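Side-chain contacts in hypothetical protein TM0894 (Thermotoga maritima, PDB 1ZTC), which is a putative metallo-beta-lactamase-fold hydrolase that binds two nickel ions and may act as an MBLAC1-like endoribonuclease: residues Leu40-Arg45 against Asp141-Val146; Leu180-Ile185 against Asn196-Val201. All blocks are in the same frame, centred on the assembly; numbering follows the deposited sequence.

Contact 1: residues Leu40-Arg45 against Asp141-Val146; sequences LEHKDR and DEKVKV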
loop_
_atom_site.group_PDB
_atom_site.type_symbol
_atom_site.label_atom_id
_atom_site.label_comp_id
_atom_site.label_asym_id
_atom_site.label_seq_id
_atom_site.Cartn_x
_atom_site.Cartn_y
_atom_site.Cartn_z
ATOM N N LEU A 40 -14.545 -9.299 21.245
ATOM C CA LEU A 40 -14.689 -9.817 22.598
ATOM C C LEU A 40 -15.989 -10.572 22.738
ATOM O O LEU A 40 -17.024 -10.127 22.241
ATOM C CB LEU A 40 -14.696 -8.683 23.611
ATOM C CG LEU A 40 -13.483 -7.766 23.623
ATOM C CD1 LEU A 40 -13.833 -6.446 24.287
ATOM C CD2 LEU A 40 -12.330 -8.441 24.367
ATOM N N GLU A 41 -15.932 -11.710 23.420
ATOM C CA GLU A 41 -17.122 -12.449 23.787
ATOM C C GLU A 41 -17.258 -12.450 25.304
ATOM O O GLU A 41 -16.323 -12.810 26.014
ATOM C CB GLU A 41 -17.055 -13.901 23.274
ATOM C CG GLU A 41 -17.292 -14.030 21.783
ATOM C CD GLU A 41 -17.326 -15.479 21.275
ATOM O OE1 GLU A 41 -17.177 -16.413 22.117
ATOM O OE2 GLU A 41 -17.505 -15.664 20.028
ATOM N N HIS A 42 -18.424 -12.037 25.782
ATOM C CA HIS A 42 -18.746 -12.027 27.195
ATOM C C HIS A 42 -20.220 -12.308 27.340
ATOM O O HIS A 42 -21.045 -11.574 26.804
ATOM C CB HIS A 42 -18.435 -10.667 27.803
ATOM C CG HIS A 42 -18.808 -10.550 29.244
ATOM N ND1 HIS A 42 -18.141 -11.231 30.242
ATOM C CD2 HIS A 42 -19.790 -9.841 29.855
ATOM C CE1 HIS A 42 -18.684 -10.928 31.407
ATOM N NE2 HIS A 42 -19.688 -10.093 31.200
ATOM N N LYS A 43 -20.536 -13.368 28.071
ATOM C CA LYS A 43 -21.896 -13.866 28.193
ATOM C C LYS A 43 -22.527 -13.992 26.797
ATOM O O LYS A 43 -22.032 -14.730 25.954
ATOM C CB LYS A 43 -22.740 -12.987 29.140
ATOM C CG LYS A 43 -22.258 -12.942 30.574
ATOM C CD LYS A 43 -23.153 -12.018 31.393
ATOM C CE LYS A 43 -22.857 -12.095 32.880
ATOM N NZ LYS A 43 -23.617 -11.069 33.670
ATOM N N ASP A 44 -23.599 -13.252 26.561
ATOM C CA ASP A 44 -24.332 -13.261 25.307
ATOM C C ASP A 44 -23.942 -12.102 24.385
ATOM O O ASP A 44 -24.606 -11.849 23.382
ATOM C CB ASP A 44 -25.834 -13.140 25.634
ATOM C CG ASP A 44 -26.174 -11.897 26.546
ATOM O OD1 ASP A 44 -25.340 -11.479 27.401
ATOM O OD2 ASP A 44 -27.294 -11.347 26.407
ATOM N N ARG A 45 -22.888 -11.385 24.748
ATOM C CA ARG A 45 -22.460 -10.232 23.985
ATOM C C ARG A 45 -21.323 -10.596 23.041
ATOM O O ARG A 45 -20.401 -11.334 23.383
ATOM C CB ARG A 45 -22.026 -9.102 24.919
ATOM C CG ARG A 45 -22.996 -8.784 26.041
ATOM C CD ARG A 45 -24.390 -8.463 25.566
ATOM N NE ARG A 45 -24.531 -7.069 25.166
ATOM C CZ ARG A 45 -25.648 -6.541 24.667
ATOM N NH1 ARG A 45 -26.744 -7.279 24.502
ATOM N NH2 ARG A 45 -25.674 -5.259 24.327
ATOM N N ASP A 141 -20.295 -5.839 33.002
ATOM C CA ASP A 141 -19.995 -6.375 34.315
ATOM C C ASP A 141 -18.583 -6.016 34.736
ATOM O O ASP A 141 -17.838 -6.843 35.243
ATOM C CB ASP A 141 -20.199 -7.904 34.375
ATOM C CG ASP A 141 -21.593 -8.343 33.908
ATOM O OD1 ASP A 141 -22.611 -7.742 34.322
ATOM O OD2 ASP A 141 -21.663 -9.295 33.104
ATOM N N GLU A 142 -18.220 -4.757 34.512
ATOM C CA GLU A 142 -16.934 -4.200 34.923
ATOM C C GLU A 142 -15.708 -4.803 34.238
ATOM O O GLU A 142 -14.581 -4.547 34.665
ATOM C CB GLU A 142 -16.830 -4.196 36.439
ATOM C CG GLU A 142 -18.125 -3.614 37.077
ATOM C CD GLU A 142 -17.915 -3.088 38.474
ATOM O OE1 GLU A 142 -16.773 -2.665 38.795
ATOM O OE2 GLU A 142 -18.895 -3.084 39.261
ATOM N N LYS A 143 -15.919 -5.494 33.115
ATOM C CA LYS A 143 -14.802 -6.083 32.362
ATOM C C LYS A 143 -14.102 -5.056 31.479
ATOM O O LYS A 143 -12.953 -5.289 31.034
ATOM C CB LYS A 143 -15.318 -7.226 31.488
ATOM C CG LYS A 143 -15.851 -8.421 32.278
ATOM C CD LYS A 143 -14.721 -9.151 32.963
ATOM C CE LYS A 143 -15.208 -10.465 33.593
ATOM N NZ LYS A 143 -14.380 -10.755 34.811
ATOM N N VAL A 144 -14.813 -3.962 31.172
ATOM C CA VAL A 144 -14.310 -2.937 30.270
ATOM C C VAL A 144 -14.349 -1.600 30.980
ATOM O O VAL A 144 -15.399 -1.157 31.419
ATOM C CB VAL A 144 -15.135 -2.879 28.981
ATOM C CG1 VAL A 144 -14.616 -1.765 28.054
ATOM C CG2 VAL A 144 -15.078 -4.221 28.276
ATOM N N LYS A 145 -13.179 -1.009 31.161
ATOM C CA LYS A 145 -13.070 0.324 31.729
ATOM C C LYS A 145 -12.758 1.340 30.630
ATOM O O LYS A 145 -11.834 1.155 29.855
ATOM C CB LYS A 145 -11.998 0.355 32.807
ATOM C CG LYS A 145 -11.711 1.752 33.371
ATOM C CD LYS A 145 -12.834 2.303 34.222
ATOM C CE LYS A 145 -12.356 3.553 34.944
ATOM N NZ LYS A 145 -13.271 3.989 36.026
ATOM N N VAL A 146 -13.547 2.416 30.615
ATOM C CA VAL A 146 -13.458 3.479 29.607
ATOM C C VAL A 146 -12.694 4.673 30.142
ATOM O O VAL A 146 -12.998 5.183 31.207
ATOM C CB VAL A 146 -14.873 3.977 29.204
ATOM C CG1 VAL A 146 -14.785 5.019 28.115
ATOM C CG2 VAL A 146 -15.735 2.811 28.748
#
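Asp141 OD2 is gripped by two donors, the imidazole of His42 and the ammonium group of Lys43. The His42 bond is nearly straight: NE2 lies 2.9 Å from Asp141 OD2 with an N-H...O angle of 167°. The acceptor stays close to the ring plane, whereas the carboxylate plane is turned 63° from the imidazole and receives the N-H on its anti side, somewhat out of plane. Lys43 NZ closes a salt bridge of 2.7 Å to Asp141 OD2, rising from the other face of the carboxylate and tilted well away from its plane. Two donors on opposite faces should restrict rotation of the carboxylate, and the ammonium and the imidazole N-H would both be expected to favour its ionised form.

The His42 ring stands anti to the backbone N (chi1 177°), flanked on both faces: Lys43 CG lies over the rim of one and Lys143 CG over the other. The Lys43 chain runs on, extended, to meet an aspartate coming from the opposite direction. Lys143 supplies the apolar part: its first torsion, with CG beside the backbone N, puts CG 4.2 Å from the His42 ring centroid, a CH-pi contact, and the bend at chi2 directs the rest of the chain. Lys143 CG comes nearest at His42 CE1, 3.9 Å.

This is a peripheral bridge between the two sheets of the metallo-beta-lactamase fold. His42 ends strand 37-42, where the type II' turn to Arg45 leads into strand 45-49; Asp141 lies in the loop between strands 138-139 and 144-148, and Lys143 forms a classic beta bulge with Val144 opposite Leu139. Met13 of edge strand 13-19 touches His42, Lys143 and Val144, while Leu40 and Val144 both pack on Leu161 of strand 157-163.

Contact 2: residues Leu180-Ile185 against Asn196-Val201; sequences LSYYDI and NFLDRV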
loop_
_atom_site.group_PDB
_atom_site.type_symbol
_atom_site.label_atom_id
_atom_site.label_comp_id
_atom_site.label_asym_id
_atom_site.label_seq_id
_atom_site.Cartn_x
_atom_site.Cartn_y
_atom_site.Cartn_z
ATOM N N LEU A 180 6.547 2.296 17.870
ATOM C CA LEU A 180 7.507 3.411 17.943
ATOM C C LEU A 180 6.976 4.561 18.791
ATOM O O LEU A 180 7.729 5.183 19.546
ATOM C CB LEU A 180 7.905 3.946 16.553
ATOM C CG LEU A 180 8.709 3.031 15.617
ATOM C CD1 LEU A 180 9.368 3.864 14.484
ATOM C CD2 LEU A 180 9.792 2.164 16.351
ATOM N N SER A 181 5.688 4.860 18.694
ATOM C CA SER A 181 5.162 5.978 19.491
ATOM C C SER A 181 5.202 5.627 20.956
ATOM O O SER A 181 5.457 6.471 21.814
ATOM C CB SER A 181 3.746 6.365 19.069
ATOM O OG SER A 181 2.893 5.262 19.162
ATOM N N TYR A 182 4.964 4.358 21.264
ATOM C CA TYR A 182 5.073 3.899 22.631
ATOM C C TYR A 182 6.514 3.977 23.129
ATOM O O TYR A 182 6.774 4.395 24.245
ATOM C CB TYR A 182 4.520 2.472 22.754
ATOM C CG TYR A 182 4.823 1.798 24.081
ATOM C CD1 TYR A 182 4.216 2.227 25.251
ATOM C CD2 TYR A 182 5.716 0.731 24.155
ATOM C CE1 TYR A 182 4.484 1.635 26.452
ATOM C CE2 TYR A 182 5.979 0.106 25.361
ATOM C CZ TYR A 182 5.361 0.568 26.512
ATOM O OH TYR A 182 5.622 -0.038 27.709
ATOM N N TYR A 183 7.458 3.531 22.314
ATOM C CA TYR A 183 8.865 3.637 22.696
ATOM C C TYR A 183 9.281 5.098 22.912
ATOM O O TYR A 183 10.101 5.381 23.761
ATOM C CB TYR A 183 9.807 3.009 21.653
ATOM C CG TYR A 183 9.592 1.532 21.359
ATOM C CD1 TYR A 183 9.223 0.631 22.359
ATOM C CD2 TYR A 183 9.795 1.033 20.069
ATOM C CE1 TYR A 183 9.048 -0.724 22.069
ATOM C CE2 TYR A 183 9.615 -0.317 19.775
ATOM C CZ TYR A 183 9.246 -1.179 20.776
ATOM O OH TYR A 183 9.070 -2.499 20.464
ATOM N N ASP A 184 8.749 6.018 22.128
ATOM C CA ASP A 184 9.079 7.441 22.344
ATOM C C ASP A 184 8.688 7.907 23.739
ATOM O O ASP A 184 9.452 8.595 24.397
ATOM C CB ASP A 184 8.428 8.320 21.276
ATOM C CG ASP A 184 8.992 8.037 19.882
ATOM O OD1 ASP A 184 10.139 7.492 19.754
ATOM O OD2 ASP A 184 8.285 8.364 18.929
ATOM N N ILE A 185 7.510 7.503 24.186
ATOM C CA ILE A 185 7.064 7.765 25.556
ATOM C C ILE A 185 8.011 7.178 26.604
ATOM O O ILE A 185 8.485 7.861 27.502
ATOM C CB ILE A 185 5.643 7.228 25.748
ATOM C CG1 ILE A 185 4.620 8.061 24.973
ATOM C CG2 ILE A 185 5.302 7.152 27.234
ATOM C CD1 ILE A 185 4.180 9.295 25.668
ATOM N N ASN A 196 1.585 10.070 31.493
ATOM C CA ASN A 196 0.871 10.067 32.771
ATOM C C ASN A 196 -0.312 9.095 32.753
ATOM O O ASN A 196 -0.624 8.466 33.765
ATOM C CB ASN A 196 0.390 11.466 33.169
ATOM C CG ASN A 196 1.540 12.424 33.462
ATOM O OD1 ASN A 196 2.641 12.003 33.815
ATOM N ND2 ASN A 196 1.281 13.718 33.306
ATOM N N PHE A 197 -0.977 8.982 31.614
ATOM C CA PHE A 197 -2.072 8.042 31.482
ATOM C C PHE A 197 -1.604 6.598 31.649
ATOM O O PHE A 197 -2.207 5.810 32.359
ATOM C CB PHE A 197 -2.783 8.222 30.144
ATOM C CG PHE A 197 -3.869 7.192 29.905
ATOM C CD1 PHE A 197 -4.971 7.128 30.745
ATOM C CD2 PHE A 197 -3.759 6.271 28.868
ATOM C CE1 PHE A 197 -5.956 6.159 30.551
ATOM C CE2 PHE A 197 -4.735 5.300 28.663
ATOM C CZ PHE A 197 -5.840 5.253 29.511
ATOM N N LEU A 198 -0.527 6.236 30.982
ATOM C CA LEU A 198 -0.009 4.876 31.114
ATOM C C LEU A 198 0.440 4.596 32.549
ATOM O O LEU A 198 0.293 3.479 33.020
ATOM C CB LEU A 198 1.123 4.617 30.157
ATOM C CG LEU A 198 0.732 4.671 28.688
ATOM C CD1 LEU A 198 1.971 4.544 27.822
ATOM C CD2 LEU A 198 -0.291 3.600 28.360
ATOM N N ASP A 199 0.977 5.605 33.237
ATOM C CA ASP A 199 1.319 5.460 34.646
ATOM C C ASP A 199 0.080 5.194 35.501
ATOM O O ASP A 199 0.122 4.395 36.436
ATOM C CB ASP A 199 2.019 6.708 35.235
ATOM C CG ASP A 199 3.453 6.875 34.762
ATOM O OD1 ASP A 199 4.057 5.890 34.281
ATOM O OD2 ASP A 199 3.978 8.011 34.881
ATOM N N ARG A 200 -1.007 5.895 35.198
ATOM C CA ARG A 200 -2.248 5.725 35.919
ATOM C C ARG A 200 -2.826 4.321 35.733
ATOM O O ARG A 200 -3.296 3.699 36.687
ATOM C CB ARG A 200 -3.275 6.747 35.447
ATOM C CG ARG A 200 -4.551 6.681 36.219
ATOM C CD ARG A 200 -5.677 7.476 35.590
ATOM N NE ARG A 200 -6.916 7.180 36.303
ATOM C CZ ARG A 200 -8.161 7.410 35.872
ATOM N NH1 ARG A 200 -8.413 7.977 34.684
ATOM N NH2 ARG A 200 -9.168 7.046 36.643
ATOM N N VAL A 201 -2.778 3.820 34.508
ATOM C CA VAL A 201 -3.273 2.491 34.191
ATOM C C VAL A 201 -2.473 1.413 34.930
ATOM O O VAL A 201 -3.036 0.452 35.407
ATOM C CB VAL A 201 -3.282 2.273 32.668
ATOM C CG1 VAL A 201 -3.491 0.800 32.297
ATOM C CG2 VAL A 201 -4.363 3.140 32.056
#
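Leu198 reaches from helix 192-201 toward helix 179-187 and meets it with a single methyl, CD1, which touches both Tyr182 and Ile185. Of the three residues involved, Leu198 has the most area buried by the contact, followed by Tyr182 and then Ile185. The methyl comes to the edge of the Tyr182 ring, near its plane: Leu198 CD1 is 4.1 Å from Tyr182 CE1 and equally 4.1 Å from CD1 of that ring, so it sits against one side of the phenol and not over a face.

The tyrosine gets there through its first torsion. With CG anti to the backbone N (chi1 169°), the ring swings toward the facing helix although its CB does not point there directly. Ile185, one turn further along, does point across, and its CG2 lies 4.3 Å from Leu198 CD1; it was modelled in two conformers, so this distance describes one of them. No hydrogen bond joins the segments, and the backbones stay well apart, with Ile185 CA and Leu198 CA, the nearest such pair, separated by 9.4 Å. The packing is therefore light and purely apolar.

The two consecutive helices meet again where Ile185 touches Val194 and Lys195. Leu198 also rests on Leu170 of strand 169-171, tying the pair to the second sheet, and Tyr182 packs on Phe209 and Pro217 beyond strand 206-208.

In the fold
Contacts 1 and 2 follow one another along the chain, their centres 25 Å apart; their nearest atoms, about 5 Å apart, do not touch. They differ in kind: contact 1 is a polar bridge between the two sheets, contact 2 an apolar one between successive helices. The five-stranded sheet connects them, since Val144 packs on strand 157-163 and Leu198 on strand 169-171, neighbours in that sheet. Glu136 gives a second tie, accepting Lys145 NZ at its backbone O and Arg200 NH1 at its carboxylate. Neither contact supplies a nickel ligand; Asp174, which binds both ions, precedes helix 179-187 in the chain.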